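Local coordinates for protein N-isopropylammelide isopropylaminohydrolase (Burkholderia multivorans ATCC 17616, PDB 6NBO) that belongs to the amidohydrolase family of TIM-barrel enzymes and binds two zinc ions at neighbouring sites, at residues A[102-114]-A[137-149]. Numbering follows the deposited sequence.
Sequences HDAGAASLALARA and HLHRVLDTRETLR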
ATOM      1  N   HIS A 102       1.847 -23.950  -4.302  1.00 64.67           N
ATOM      2  CA  HIS A 102       1.208 -22.639  -4.250  1.00 64.81           C
ATOM      3  C   HIS A 102       1.561 -21.825  -5.490  1.00 69.04           C
ATOM      4  O   HIS A 102       2.729 -21.730  -5.878  1.00 63.73           O
ATOM      5  CB  HIS A 102       1.620 -21.885  -2.985  1.00 55.04           C
ATOM      6  CG  HIS A 102       0.932 -20.562  -2.822  1.00 55.25           C
ATOM      7  ND1 HIS A 102       1.427 -19.392  -3.360  1.00 58.09           N
ATOM      8  CD2 HIS A 102      -0.214 -20.223  -2.184  1.00 56.01           C
ATOM      9  CE1 HIS A 102       0.617 -18.391  -3.062  1.00 51.97           C
ATOM     10  NE2 HIS A 102      -0.385 -18.869  -2.347  1.00 55.27           N
ATOM     11  N   ASP A 103       0.538 -21.245  -6.111  1.00 67.47           N
ATOM     12  CA  ASP A 103       0.675 -20.469  -7.341  1.00 68.57           C
ATOM     13  C   ASP A 103       0.419 -19.002  -7.008  1.00 61.09           C
ATOM     14  O   ASP A 103      -0.732 -18.584  -6.849  1.00 56.85           O
ATOM     15  CB  ASP A 103      -0.292 -20.976  -8.410  1.00 76.02           C
ATOM     16  CG  ASP A 103      -0.302 -20.103  -9.661  1.00 77.61           C
ATOM     17  OD1 ASP A 103       0.709 -19.417  -9.936  1.00 73.48           O
ATOM     18  OD2 ASP A 103      -1.334 -20.105 -10.368  1.00 75.30           O
ATOM     19  N   ALA A 104       1.495 -18.217  -6.919  1.00 59.14           N
ATOM     20  CA  ALA A 104       1.336 -16.783  -6.706  1.00 60.83           C
ATOM     21  C   ALA A 104       0.551 -16.111  -7.828  1.00 58.55           C
ATOM     22  O   ALA A 104       0.119 -14.968  -7.653  1.00 47.64           O
ATOM     23  CB  ALA A 104       2.705 -16.111  -6.553  1.00 48.19           C
ATOM     24  N   GLY A 105       0.353 -16.788  -8.960  1.00 55.39           N
ATOM     25  CA  GLY A 105      -0.392 -16.235 -10.073  1.00 48.21           C
ATOM     26  C   GLY A 105      -1.882 -16.135  -9.821  1.00 41.76           C
ATOM     27  O   GLY A 105      -2.436 -15.030  -9.796  1.00 38.05           O
ATOM     28  N   ALA A 106      -2.552 -17.276  -9.637  1.00 41.58           N
ATOM     29  CA  ALA A 106      -3.992 -17.233  -9.411  1.00 39.46           C
ATOM     30  C   ALA A 106      -4.321 -16.531  -8.105  1.00 37.67           C
ATOM     31  O   ALA A 106      -5.310 -15.793  -8.032  1.00 39.89           O
ATOM     32  CB  ALA A 106      -4.576 -18.647  -9.425  1.00 46.38           C
ATOM     33  N   ALA A 107      -3.480 -16.716  -7.087  1.00 39.70           N
ATOM     34  CA  ALA A 107      -3.733 -16.103  -5.791  1.00 40.14           C
ATOM     35  C   ALA A 107      -3.652 -14.586  -5.876  1.00 30.98           C
ATOM     36  O   ALA A 107      -4.570 -13.885  -5.434  1.00 30.67           O
ATOM     37  CB  ALA A 107      -2.743 -16.638  -4.759  1.00 51.76           C
ATOM     38  N   SER A 108      -2.548 -14.059  -6.421  1.00 28.31           N
ATOM     39  CA  SER A 108      -2.391 -12.609  -6.501  1.00 29.64           C
ATOM     40  C   SER A 108      -3.477 -11.986  -7.363  1.00 28.89           C
ATOM     41  O   SER A 108      -3.969 -10.893  -7.059  1.00 27.48           O
ATOM     42  CB  SER A 108      -1.006 -12.234  -7.042  1.00 27.92           C
ATOM     43  OG  SER A 108      -0.784 -12.745  -8.352  1.00 32.28           O
ATOM     44  N   LEU A 109      -3.864 -12.662  -8.445  1.00 30.18           N
ATOM     45  CA  LEU A 109      -4.898 -12.109  -9.318  1.00 29.61           C
ATOM     46  C   LEU A 109      -6.238 -12.060  -8.600  1.00 31.34           C
ATOM     47  O   LEU A 109      -6.910 -11.025  -8.594  1.00 26.76           O
ATOM     48  CB  LEU A 109      -5.001 -12.929 -10.600  1.00 29.79           C
ATOM     49  CG  LEU A 109      -6.028 -12.452 -11.635  1.00 28.62           C
ATOM     50  CD1 LEU A 109      -5.814 -10.979 -11.992  1.00 27.54           C
ATOM     51  CD2 LEU A 109      -5.934 -13.318 -12.872  1.00 32.83           C
ATOM     52  N   ALA A 110      -6.623 -13.163  -7.956  1.00 30.12           N
ATOM     53  CA  ALA A 110      -7.867 -13.196  -7.192  1.00 32.47           C
ATOM     54  C   ALA A 110      -7.889 -12.118  -6.111  1.00 28.81           C
ATOM     55  O   ALA A 110      -8.888 -11.401  -5.957  1.00 28.87           O
ATOM     56  CB  ALA A 110      -8.059 -14.585  -6.577  1.00 34.45           C
ATOM     57  N   LEU A 111      -6.796 -11.978  -5.349  1.00 24.74           N
ATOM     58  CA  LEU A 111      -6.794 -10.971  -4.285  1.00 22.74           C
ATOM     59  C   LEU A 111      -6.800  -9.553  -4.850  1.00 24.08           C
ATOM     60  O   LEU A 111      -7.521  -8.684  -4.344  1.00 23.35           O
ATOM     61  CB  LEU A 111      -5.593 -11.171  -3.350  1.00 22.31           C
ATOM     62  CG  LEU A 111      -5.437 -10.120  -2.240  1.00 25.03           C
ATOM     63  CD1 LEU A 111      -6.727  -9.938  -1.433  1.00 24.40           C
ATOM     64  CD2 LEU A 111      -4.248 -10.439  -1.313  1.00 20.72           C
ATOM     65  N   ALA A 112      -6.003  -9.290  -5.886  1.00 24.82           N
ATOM     66  CA  ALA A 112      -6.016  -7.956  -6.487  1.00 25.12           C
ATOM     67  C   ALA A 112      -7.387  -7.633  -7.070  1.00 26.08           C
ATOM     68  O   ALA A 112      -7.848  -6.486  -6.999  1.00 25.06           O
ATOM     69  CB  ALA A 112      -4.939  -7.839  -7.561  1.00 22.08           C
ATOM     70  N   ARG A 113      -8.063  -8.634  -7.637  1.00 26.43           N
ATOM     71  CA  ARG A 113      -9.417  -8.391  -8.121  1.00 24.43           C
ATOM     72  C   ARG A 113     -10.383  -8.121  -6.971  1.00 30.33           C
ATOM     73  O   ARG A 113     -11.302  -7.304  -7.114  1.00 27.01           O
ATOM     74  CB  ARG A 113      -9.874  -9.566  -8.987  1.00 24.00           C
ATOM     75  CG  ARG A 113      -9.372  -9.421 -10.421  1.00 25.13           C
ATOM     76  CD  ARG A 113      -9.780 -10.557 -11.338  1.00 31.29           C
ATOM     77  NE  ARG A 113      -9.547 -10.185 -12.728  1.00 30.87           N
ATOM     78  CZ  ARG A 113      -9.355 -11.049 -13.710  1.00 35.59           C
ATOM     79  NH1 ARG A 113      -9.365 -12.350 -13.459  1.00 35.80           N
ATOM     80  NH2 ARG A 113      -9.150 -10.611 -14.945  1.00 37.27           N
ATOM     81  N   ALA A 114     -10.189  -8.777  -5.822  1.00 23.09           N
ATOM     82  CA  ALA A 114     -11.014  -8.464  -4.654  1.00 26.33           C
ATOM     83  C   ALA A 114     -10.734  -7.052  -4.147  1.00 20.16           C
ATOM     84  O   ALA A 114     -11.658  -6.344  -3.710  1.00 21.96           O
ATOM     85  CB  ALA A 114     -10.770  -9.486  -3.537  1.00 24.03           C
ATOM     86  N   HIS A 137       8.184 -15.969  -8.159  1.00 23.31           N
ATOM     87  CA  HIS A 137       7.080 -15.198  -7.590  1.00 29.66           C
ATOM     88  C   HIS A 137       6.926 -13.864  -8.307  1.00 30.14           C
ATOM     89  O   HIS A 137       5.803 -13.417  -8.569  1.00 25.85           O
ATOM     90  CB  HIS A 137       7.294 -14.958  -6.092  1.00 29.13           C
ATOM     91  CG  HIS A 137       7.561 -16.203  -5.302  1.00 34.75           C
ATOM     92  ND1 HIS A 137       6.734 -17.305  -5.335  1.00 42.23           N
ATOM     93  CD2 HIS A 137       8.565 -16.514  -4.446  1.00 39.72           C
ATOM     94  CE1 HIS A 137       7.219 -18.243  -4.540  1.00 42.88           C
ATOM     95  NE2 HIS A 137       8.329 -17.788  -3.988  1.00 45.71           N
ATOM     96  N   LEU A 138       8.044 -13.201  -8.607  1.00 26.66           N
ATOM     97  CA  LEU A 138       7.989 -11.953  -9.361  1.00 28.15           C
ATOM     98  C   LEU A 138       7.276 -12.141 -10.695  1.00 27.57           C
ATOM     99  O   LEU A 138       6.384 -11.360 -11.049  1.00 25.85           O
ATOM    100  CB  LEU A 138       9.405 -11.419  -9.580  1.00 25.10           C
ATOM    101  CG  LEU A 138       9.449 -10.144 -10.416  1.00 28.61           C
ATOM    102  CD1 LEU A 138       8.673  -9.028  -9.698  1.00 25.98           C
ATOM    103  CD2 LEU A 138      10.902  -9.735 -10.691  1.00 26.27           C
ATOM    104  N   HIS A 139       7.659 -13.170 -11.456  1.00 29.87           N
ATOM    105  CA  HIS A 139       7.033 -13.393 -12.758  1.00 27.81           C
ATOM    106  C   HIS A 139       5.527 -13.608 -12.631  1.00 32.24           C
ATOM    107  O   HIS A 139       4.756 -13.138 -13.475  1.00 29.93           O
ATOM    108  CB  HIS A 139       7.683 -14.584 -13.472  1.00 36.36           C
ATOM    109  CG  HIS A 139       9.063 -14.301 -13.990  1.00 43.06           C
ATOM    110  ND1 HIS A 139       9.387 -13.136 -14.653  1.00 46.83           N
ATOM    111  CD2 HIS A 139      10.204 -15.031 -13.940  1.00 42.75           C
ATOM    112  CE1 HIS A 139      10.668 -13.154 -14.979  1.00 41.68           C
ATOM    113  NE2 HIS A 139      11.185 -14.294 -14.561  1.00 46.27           N
ATOM    114  N   ARG A 140       5.084 -14.318 -11.586  1.00 31.65           N
ATOM    115  CA  ARG A 140       3.646 -14.531 -11.411  1.00 30.76           C
ATOM    116  C   ARG A 140       2.917 -13.227 -11.105  1.00 35.67           C
ATOM    117  O   ARG A 140       1.828 -12.976 -11.637  1.00 31.49           O
ATOM    118  CB  ARG A 140       3.386 -15.560 -10.309  1.00 31.80           C
ATOM    119  CG  ARG A 140       3.992 -16.953 -10.566  1.00 44.35           C
ATOM    120  CD  ARG A 140       3.367 -17.674 -11.762  1.00 63.44           C
ATOM    121  NE  ARG A 140       3.776 -17.122 -13.054  1.00 76.65           N
ATOM    122  CZ  ARG A 140       4.862 -17.490 -13.729  1.00 80.73           C
ATOM    123  NH1 ARG A 140       5.138 -16.915 -14.896  1.00 74.93           N
ATOM    124  NH2 ARG A 140       5.670 -18.426 -13.244  1.00 81.30           N
ATOM    125  N   VAL A 141       3.493 -12.386 -10.245  1.00 26.56           N
ATOM    126  CA  VAL A 141       2.854 -11.106  -9.953  1.00 23.43           C
ATOM    127  C   VAL A 141       2.924 -10.178 -11.159  1.00 23.97           C
ATOM    128  O   VAL A 141       1.981  -9.416 -11.415  1.00 26.54           O
ATOM    129  CB  VAL A 141       3.489 -10.475  -8.697  1.00 26.64           C
ATOM    130  CG1 VAL A 141       2.891  -9.087  -8.432  1.00 27.33           C
ATOM    131  CG2 VAL A 141       3.261 -11.394  -7.496  1.00 31.27           C
ATOM    132  N   LEU A 142       4.015 -10.233 -11.939  1.00 25.45           N
ATOM    133  CA  LEU A 142       4.062  -9.442 -13.172  1.00 26.94           C
ATOM    134  C   LEU A 142       2.963  -9.857 -14.145  1.00 27.41           C
ATOM    135  O   LEU A 142       2.383  -9.006 -14.833  1.00 31.10           O
ATOM    136  CB  LEU A 142       5.434  -9.557 -13.841  1.00 28.13           C
ATOM    137  CG  LEU A 142       6.606  -8.885 -13.125  1.00 31.01           C
ATOM    138  CD1 LEU A 142       7.913  -9.331 -13.745  1.00 30.57           C
ATOM    139  CD2 LEU A 142       6.497  -7.360 -13.154  1.00 29.56           C
ATOM    140  N   ASP A 143       2.681 -11.166 -14.244  1.00 31.80           N
ATOM    141  CA  ASP A 143       1.551 -11.625 -15.052  1.00 33.49           C
ATOM    142  C   ASP A 143       0.253 -11.010 -14.556  1.00 30.65           C
ATOM    143  O   ASP A 143      -0.569 -10.529 -15.346  1.00 31.76           O
ATOM    144  CB  ASP A 143       1.423 -13.153 -15.008  1.00 32.98           C
ATOM    145  CG  ASP A 143       2.542 -13.879 -15.736  1.00 42.26           C
ATOM    146  OD1 ASP A 143       3.248 -13.262 -16.558  1.00 41.02           O
ATOM    147  OD2 ASP A 143       2.692 -15.094 -15.483  1.00 39.70           O
ATOM    148  N   THR A 144       0.031 -11.069 -13.240  1.00 28.30           N
ATOM    149  CA  THR A 144      -1.171 -10.480 -12.663  1.00 27.21           C
ATOM    150  C   THR A 144      -1.261  -8.994 -12.986  1.00 30.00           C
ATOM    151  O   THR A 144      -2.328  -8.500 -13.373  1.00 29.30           O
ATOM    152  CB  THR A 144      -1.187 -10.702 -11.152  1.00 31.25           C
ATOM    153  OG1 THR A 144      -1.506 -12.069 -10.879  1.00 28.18           O
ATOM    154  CG2 THR A 144      -2.223  -9.800 -10.482  1.00 30.19           C
ATOM    155  N   ARG A 145      -0.147  -8.269 -12.850  1.00 24.71           N
ATOM    156  CA  ARG A 145      -0.145  -6.839 -13.156  1.00 24.91           C
ATOM    157  C   ARG A 145      -0.523  -6.576 -14.615  1.00 26.20           C
ATOM    158  O   ARG A 145      -1.302  -5.662 -14.905  1.00 29.75           O
ATOM    159  CB  ARG A 145       1.221  -6.243 -12.835  1.00 25.40           C
ATOM    160  CG  ARG A 145       1.374  -4.778 -13.219  1.00 28.93           C
ATOM    161  CD  ARG A 145       2.566  -4.148 -12.505  1.00 29.39           C
ATOM    162  NE  ARG A 145       3.850  -4.354 -13.184  1.00 29.50           N
ATOM    163  CZ  ARG A 145       5.000  -3.873 -12.715  1.00 30.34           C
ATOM    164  NH1 ARG A 145       4.989  -3.191 -11.581  1.00 24.78           N
ATOM    165  NH2 ARG A 145       6.150  -4.069 -13.361  1.00 28.39           N
ATOM    166  N   GLU A 146       0.015  -7.368 -15.547  1.00 26.79           N
ATOM    167  CA  GLU A 146      -0.335  -7.184 -16.950  1.00 29.51           C
ATOM    168  C   GLU A 146      -1.815  -7.467 -17.202  1.00 31.36           C
ATOM    169  O   GLU A 146      -2.475  -6.738 -17.954  1.00 28.87           O
ATOM    170  CB  GLU A 146       0.542  -8.074 -17.832  1.00 34.66           C
ATOM    171  CG  GLU A 146       0.280  -7.889 -19.322  1.00 43.42           C
ATOM    172  CD  GLU A 146       0.563  -6.469 -19.801  1.00 63.10           C
ATOM    173  OE1 GLU A 146       1.412  -5.784 -19.186  1.00 64.35           O
ATOM    174  OE2 GLU A 146      -0.069  -6.038 -20.791  1.00 68.59           O
ATOM    175  N   THR A 147      -2.356  -8.527 -16.590  1.00 27.00           N
ATOM    176  CA  THR A 147      -3.783  -8.821 -16.735  1.00 31.83           C
ATOM    177  C   THR A 147      -4.654  -7.661 -16.264  1.00 29.52           C
ATOM    178  O   THR A 147      -5.716  -7.398 -16.849  1.00 30.91           O
ATOM    179  CB  THR A 147      -4.136 -10.097 -15.961  1.00 36.39           C
ATOM    180  OG1 THR A 147      -3.480 -11.214 -16.571  1.00 32.38           O
ATOM    181  CG2 THR A 147      -5.646 -10.359 -15.961  1.00 35.65           C
ATOM    182  N   LEU A 148      -4.219  -6.944 -15.226  1.00 28.94           N
ATOM    183  CA  LEU A 148      -4.993  -5.865 -14.629  1.00 27.87           C
ATOM    184  C   LEU A 148      -4.566  -4.480 -15.114  1.00 32.20           C
ATOM    185  O   LEU A 148      -4.930  -3.481 -14.487  1.00 27.30           O
ATOM    186  CB  LEU A 148      -4.897  -5.947 -13.103  1.00 26.18           C
ATOM    187  CG  LEU A 148      -5.479  -7.232 -12.503  1.00 25.41           C
ATOM    188  CD1 LEU A 148      -5.263  -7.226 -11.007  1.00 27.24           C
ATOM    189  CD2 LEU A 148      -6.973  -7.341 -12.827  1.00 25.92           C
ATOM    190  N   ARG A 149      -3.814  -4.392 -16.216  1.00 31.24           N
ATOM    191  CA  ARG A 149      -3.414  -3.084 -16.732  1.00 33.89           C
ATOM    192  C   ARG A 149      -4.649  -2.259 -17.082  1.00 33.23           C
ATOM    193  O   ARG A 149      -5.594  -2.762 -17.693  1.00 27.75           O
ATOM    194  CB  ARG A 149      -2.512  -3.239 -17.962  1.00 37.97           C
TER
HETATM  195  O   HOH W   1      -1.697 -14.126 -12.717  1.00 32.74           O
HETATM  196  O   HOH W   2      -8.793  -7.972 -16.233  1.00 34.49           O
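Helices 104-114 and 137-147 run in roughly the same direction, 40° apart, and their axes approach to 8.1 Å, with Gly105 and Arg140 bringing their CA atoms within 4.6 Å. At this narrow end Arg140 CB lies 3.5 Å from Gly105 N and 3.9 Å from Ala104 CB; its CD passes Asp103 OD1 at 3.7 Å before bends at chi2 and chi3 turn the guanidinium away, to a salt bridge of NH1 with Asp143 OD2. Asp103 N-caps the first helix through Gly105 N and Ala106 N, both meeting its carboxylate from above the plane. Midway, Ser108 OG and Thr144 OG1 are 2.7 Å apart in a hydrogen bond of unsettled direction; chi1 of 61° turns Ser108 OG back toward Ala104 O, a very short contact of doubtful length. A water joins Thr144 OG1 to Gly105 O. Farther along, Leu148 CD1 packs 3.5 Å from Ala112 CB, while its CG meets Leu109 CD1 at 3.8 Å. Extended Arg113 runs beside Leu148 CD2, and a second water links its NH2 to Thr147 O. Both helices lie side by side in the layer around the barrel, 136-147 packing on strands 120-128 and 153-159. Gly105 and Ala104 thus allow close approach, beside a small polar network centred on the buried Ser108 and Thr144.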